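Local structure of metallo-beta-lactamase (Serratia marcescens, 6K4X) at residues 35-40 with 63-68; 206-211 with 240-245. The protein hydrolyses the amide bond of beta-lactam antibiotics with a pair of zinc ions, as a subclass B3 metallo-beta-lactamase inhibited by 4-amino-2-sulfanylbenzoic acid. One frame throughout, in Å; residues are numbered along the deposited sequence. Where two conformers were deposited one is given.

Contact 1: residues 35-40 with 63-68; sequences QGHILV and SDVKYI
In the beta-alpha-beta unit of strand 37-40, helix 47-57 and strand 65-69, H37, I38 and L39 pair in parallel with V65, Y67 and I68. The step from H37–V65 to I38–Y67 skips a residue, which makes a beta bulge at K66. Three backbone bonds hold the seam: H37 N to D64 O at 2.9 Å, K66 N to H37 O at 2.8 Å, and L39 N to Y67 O at 2.9 Å. The imidazole of H37 lies obliquely beside D64, its CD2 3.6 Å from D64 CB, and ring and carboxylate planes stand 74° apart. One water in the ring plane joins H37 NE2 (2.8 Å) to D64 OD2, to which it donates. On the same face of the sheet, L39 CB meets V65 CG1 at 3.9 Å; a chi1 of 178° turns this methyl of V65 onto L39. I38 CG1 reaches Y67 CB on the other face. At the bulge, the K66 chain bends at chi2 and gives NZ to S63 O. K66 N takes H37 O there, and Y67 N, 3.7 Å from the same H37 O, is buried with no partner, which the extra residue probably explains.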
loop_
_atom_site.group_PDB
_atom_site.type_symbol
_atom_site.label_atom_id
_atom_site.label_comp_id
_atom_site.label_asym_id
_atom_site.label_seq_id
_atom_site.Cartn_x
_atom_site.Cartn_y
_atom_site.Cartn_z
ATOM N N GLN A 35 2.689 4.128 -22.218
ATOM C CA GLN A 35 1.287 4.396 -22.488
ATOM C C GLN A 35 0.580 4.992 -21.273
ATOM O O GLN A 35 -0.609 5.291 -21.361
ATOM C CB GLN A 35 0.614 3.124 -22.993
ATOM C CG GLN A 35 1.298 2.643 -24.266
ATOM C CD GLN A 35 0.666 1.477 -24.978
ATOM O OE1 GLN A 35 -0.223 0.812 -24.464
ATOM N NE2 GLN A 35 1.152 1.192 -26.176
ATOM N N GLY A 36 1.299 5.222 -20.181
ATOM C CA GLY A 36 0.719 5.760 -18.975
ATOM C C GLY A 36 1.066 4.916 -17.765
ATOM O O GLY A 36 1.615 3.799 -17.893
ATOM N N HIS A 37 0.799 5.476 -16.578
ATOM C CA HIS A 37 1.351 4.975 -15.341
ATOM C C HIS A 37 0.255 4.690 -14.316
ATOM O O HIS A 37 -0.844 5.254 -14.378
ATOM C CB HIS A 37 2.336 5.971 -14.722
ATOM C CG HIS A 37 3.200 6.654 -15.725
ATOM N ND1 HIS A 37 3.982 5.954 -16.630
ATOM C CD2 HIS A 37 3.346 7.965 -16.000
ATOM C CE1 HIS A 37 4.588 6.833 -17.398
ATOM N NE2 HIS A 37 4.207 8.062 -17.051
ATOM N N ILE A 38 0.615 3.825 -13.360
ATOM C CA ILE A 38 -0.217 3.525 -12.205
ATOM C C ILE A 38 0.551 3.959 -10.963
ATOM O O ILE A 38 1.717 3.597 -10.809
ATOM C CB ILE A 38 -0.572 2.034 -12.170
ATOM C CG1 ILE A 38 -1.399 1.664 -13.406
ATOM C CG2 ILE A 38 -1.283 1.675 -10.871
ATOM C CD1 ILE A 38 -1.692 0.188 -13.551
ATOM N N LEU A 39 -0.113 4.700 -10.073
ATOM C CA LEU A 39 0.443 5.081 -8.787
ATOM C C LEU A 39 -0.229 4.257 -7.702
ATOM O O LEU A 39 -1.464 4.150 -7.700
ATOM C CB LEU A 39 0.188 6.570 -8.552
ATOM C CG LEU A 39 0.611 7.116 -7.186
ATOM C CD1 LEU A 39 2.122 7.052 -7.017
ATOM C CD2 LEU A 39 0.121 8.538 -7.016
ATOM N N VAL A 40 0.570 3.706 -6.788
ATOM C CA VAL A 40 0.041 3.007 -5.637
ATOM C C VAL A 40 0.283 3.869 -4.404
ATOM O O VAL A 40 1.444 4.148 -4.060
ATOM C CB VAL A 40 0.683 1.623 -5.450
ATOM C CG1 VAL A 40 0.011 0.887 -4.307
ATOM C CG2 VAL A 40 0.639 0.829 -6.743
ATOM N N SER A 63 0.042 13.980 -15.687
ATOM C CA SER A 63 -1.140 13.776 -16.508
ATOM C C SER A 63 -1.167 12.372 -17.125
ATOM O O SER A 63 -2.206 11.933 -17.579
ATOM C CB SER A 63 -1.244 14.829 -17.586
ATOM O OG SER A 63 -0.141 14.775 -18.438
ATOM N N ASP A 64 -0.023 11.691 -17.119
ATOM C CA ASP A 64 0.053 10.330 -17.636
ATOM C C ASP A 64 -0.254 9.263 -16.579
ATOM O O ASP A 64 -0.331 8.095 -16.917
ATOM C CB ASP A 64 1.418 10.062 -18.247
ATOM C CG ASP A 64 1.578 10.703 -19.612
ATOM O OD1 ASP A 64 0.556 10.976 -20.279
ATOM O OD2 ASP A 64 2.745 10.960 -19.971
ATOM N N VAL A 65 -0.474 9.664 -15.325
ATOM C CA VAL A 65 -0.902 8.720 -14.287
ATOM C C VAL A 65 -2.409 8.499 -14.433
ATOM O O VAL A 65 -3.198 9.441 -14.286
ATOM C CB VAL A 65 -0.579 9.252 -12.886
ATOM C CG1 VAL A 65 -1.080 8.289 -11.822
ATOM C CG2 VAL A 65 0.909 9.539 -12.703
ATOM N N LYS A 66 -2.806 7.268 -14.750
ATOM C CA LYS A 66 -4.189 6.991 -15.119
ATOM C C LYS A 66 -5.002 6.361 -13.991
ATOM O O LYS A 66 -6.222 6.528 -13.973
ATOM C CB LYS A 66 -4.234 6.090 -16.352
ATOM C CG LYS A 66 -3.524 6.672 -17.564
ATOM C CD LYS A 66 -3.869 8.102 -17.893
ATOM C CE LYS A 66 -3.139 8.598 -19.124
ATOM N NZ LYS A 66 -3.414 10.016 -19.413
ATOM N N TYR A 67 -4.334 5.648 -13.091
ATOM C CA TYR A 67 -4.992 5.021 -11.942
ATOM C C TYR A 67 -4.155 5.303 -10.704
ATOM O O TYR A 67 -2.910 5.304 -10.785
ATOM C CB TYR A 67 -5.102 3.506 -12.088
ATOM C CG TYR A 67 -6.068 3.048 -13.144
ATOM C CD1 TYR A 67 -7.421 3.211 -12.956
ATOM C CD2 TYR A 67 -5.648 2.447 -14.316
ATOM C CE1 TYR A 67 -8.346 2.792 -13.893
ATOM C CE2 TYR A 67 -6.565 2.029 -15.279
ATOM C CZ TYR A 67 -7.917 2.207 -15.064
ATOM O OH TYR A 67 -8.858 1.799 -15.977
ATOM N N ILE A 68 -4.832 5.518 -9.578
ATOM C CA ILE A 68 -4.219 5.539 -8.264
ATOM C C ILE A 68 -4.858 4.389 -7.489
ATOM O O ILE A 68 -6.079 4.373 -7.297
ATOM C CB ILE A 68 -4.444 6.881 -7.550
ATOM C CG1 ILE A 68 -3.873 8.048 -8.347
ATOM C CG2 ILE A 68 -3.868 6.834 -6.148
ATOM C CD1 ILE A 68 -4.348 9.420 -7.908
HETATM O O HOH W 1 4.908 10.440 -18.439
#

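Contact 2: residues 206-211 with 240-245; sequences LSCDIA and GACRAI. With SO4 (sulfate ion), chain H.
C208 forms a disulfide with C242, and this bond illustrates how a covalent link can join a strand's approach to a helix where no hydrogen bond crosses between 206-211 and 240-245. Strand 210-213 is the edge strand of the five-stranded mixed sheet, and helix 241-260 is the last helix of the chain. Along 206-211, the first residue to touch the helix is C208. Its SG, turned anti to the backbone N (chi1 179°), lies 2.1 Å from C242 SG, and the bridge has a chi3 of 77°, near the right angle at which a disulfide is relaxed. C242 meets it from the first turn of the helix, with SG on the side of its own backbone N (chi1 -69°). V171 of the neighbouring strand 166-173 touches both cysteine side chains, so the sulfur bridge is packed against the sheet. D209 and I210 then turn their side chains from the helix; D209 OD2 accepts a bond from D169 N, and I210 packs on I14 and Y15. A211 comes back to the interface. Its methyl CB meets A241 CB at 3.7 Å, C242 SG at 4.0 Å and I245 CD1 at 4.2 Å, a small apolar cluster on the first helical turn; that turn is made by the backbone bonds A244 N to G240 O and I245 N to A241 O. R243, on the exposed side of this turn, holds a sulfate probably taken from the crystallisation liquor: the sulfate sulfur lies in the guanidinium plane, at its edge, with NE 2.9 Å from sulfate O2 and NH2 3.2 Å from sulfate O4.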
loop_
_atom_site.group_PDB
_atom_site.type_symbol
_atom_site.label_atom_id
_atom_site.label_comp_id
_atom_site.label_asym_id
_atom_site.label_seq_id
_atom_site.Cartn_x
_atom_site.Cartn_y
_atom_site.Cartn_z
ATOM N N LEU A 206 1.328 -15.547 -1.503
ATOM C CA LEU A 206 1.576 -14.773 -2.732
ATOM C C LEU A 206 2.925 -15.155 -3.336
ATOM O O LEU A 206 3.911 -15.304 -2.659
ATOM C CB LEU A 206 1.604 -13.274 -2.421
ATOM C CG LEU A 206 0.260 -12.641 -2.077
ATOM C CD1 LEU A 206 0.436 -11.210 -1.626
ATOM C CD2 LEU A 206 -0.709 -12.698 -3.240
ATOM N N SER A 207 2.967 -15.190 -4.664
ATOM C CA SER A 207 4.215 -15.102 -5.419
ATOM C C SER A 207 4.855 -13.741 -5.123
ATOM O O SER A 207 4.251 -12.717 -5.389
ATOM C CB SER A 207 3.950 -15.273 -6.901
ATOM O OG SER A 207 3.316 -16.514 -7.177
ATOM N N CYS A 208 6.066 -13.718 -4.563
ATOM C CA CYS A 208 6.548 -12.495 -3.908
ATOM C C CYS A 208 8.070 -12.348 -3.944
ATOM O O CYS A 208 8.709 -12.485 -2.882
ATOM C CB CYS A 208 6.102 -12.537 -2.447
ATOM S SG CYS A 208 6.587 -11.135 -1.400
ATOM N N ASP A 209 8.645 -11.927 -5.069
ATOM C CA ASP A 209 10.075 -11.724 -5.155
ATOM C C ASP A 209 10.490 -10.422 -4.470
ATOM O O ASP A 209 11.542 -10.400 -3.820
ATOM C CB ASP A 209 10.554 -11.691 -6.602
ATOM C CG ASP A 209 10.335 -13.004 -7.315
ATOM O OD1 ASP A 209 10.794 -14.041 -6.767
ATOM O OD2 ASP A 209 9.728 -13.003 -8.380
ATOM N N ILE A 210 9.732 -9.352 -4.682
ATOM C CA ILE A 210 10.048 -8.027 -4.131
ATOM C C ILE A 210 8.800 -7.544 -3.416
ATOM O O ILE A 210 7.780 -7.309 -4.078
ATOM C CB ILE A 210 10.444 -7.036 -5.234
ATOM C CG1 ILE A 210 11.708 -7.507 -5.952
ATOM C CG2 ILE A 210 10.575 -5.621 -4.666
ATOM C CD1 ILE A 210 12.002 -6.734 -7.230
ATOM N N ALA A 211 8.879 -7.390 -2.095
ATOM C CA ALA A 211 7.767 -6.826 -1.329
ATOM C C ALA A 211 8.098 -5.393 -0.953
ATOM O O ALA A 211 9.188 -5.107 -0.441
ATOM C CB ALA A 211 7.462 -7.661 -0.110
ATOM N N GLY A 240 10.973 -14.574 0.556
ATOM C CA GLY A 240 10.308 -14.858 1.806
ATOM C C GLY A 240 9.672 -13.631 2.440
ATOM O O GLY A 240 9.105 -13.727 3.527
ATOM N N ALA A 241 9.735 -12.468 1.794
ATOM C CA ALA A 241 9.339 -11.243 2.476
ATOM C C ALA A 241 7.842 -11.214 2.771
ATOM O O ALA A 241 7.481 -10.715 3.851
ATOM C CB ALA A 241 9.742 -10.050 1.664
ATOM N N CYS A 242 6.985 -11.682 1.861
ATOM C CA CYS A 242 5.578 -11.671 2.157
ATOM C C CYS A 242 5.253 -12.661 3.285
ATOM O O CYS A 242 4.398 -12.381 4.125
ATOM C CB CYS A 242 4.769 -11.983 0.906
ATOM S SG CYS A 242 4.812 -10.680 -0.345
ATOM N N ARG A 243 5.926 -13.818 3.320
ATOM C CA ARG A 243 5.756 -14.747 4.425
ATOM C C ARG A 243 6.107 -14.076 5.742
ATOM O O ARG A 243 5.419 -14.267 6.747
ATOM C CB ARG A 243 6.575 -16.034 4.258
ATOM C CG ARG A 243 6.114 -16.895 3.089
ATOM C CD ARG A 243 6.830 -18.240 3.006
ATOM N NE ARG A 243 8.232 -18.162 2.639
ATOM C CZ ARG A 243 8.713 -18.215 1.395
ATOM N NH1 ARG A 243 7.899 -18.297 0.356
ATOM N NH2 ARG A 243 10.022 -18.171 1.208
ATOM N N ALA A 244 7.156 -13.266 5.728
ATOM C CA ALA A 244 7.599 -12.587 6.941
ATOM C C ALA A 244 6.614 -11.496 7.375
ATOM O O ALA A 244 6.352 -11.336 8.573
ATOM C CB ALA A 244 8.985 -12.004 6.773
ATOM N N ILE A 245 6.100 -10.708 6.440
ATOM C CA ILE A 245 5.105 -9.687 6.766
ATOM C C ILE A 245 3.871 -10.355 7.382
ATOM O O ILE A 245 3.362 -9.902 8.401
ATOM C CB ILE A 245 4.730 -8.875 5.515
ATOM C CG1 ILE A 245 5.944 -8.086 5.023
ATOM C CG2 ILE A 245 3.530 -7.968 5.783
ATOM C CD1 ILE A 245 5.726 -7.412 3.697
HETATM S S SO4 H . 10.813 -18.513 5.364
HETATM O O1 SO4 H . 10.808 -19.606 6.370
HETATM O O2 SO4 H . 9.443 -17.918 5.281
HETATM O O3 SO4 H . 11.777 -17.469 5.798
HETATM O O4 SO4 H . 11.236 -19.020 4.035
#

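The two contacts follow one another along the chain, contact 1 closing before contact 2 opens. Their centres lie 25 Å apart and their nearest atoms about 11 Å, with no touch. Each belongs to a different sheet of the metallo-beta-lactamase fold: contact 1 pairs two neighbouring strands of the seven-stranded sheet, whereas contact 2 ties the edge of the five-stranded sheet to helix 241-260. Side chains bridge the sheets, since I38 and Y67 rest on strand 134-137 and I210 rests on strand 12-15. Each contact sends one residue to the neighbourhood of the dinuclear zinc site: the side chain of I68 is about 10 Å from that of H77, and that of I245 about 9 Å from that of H215.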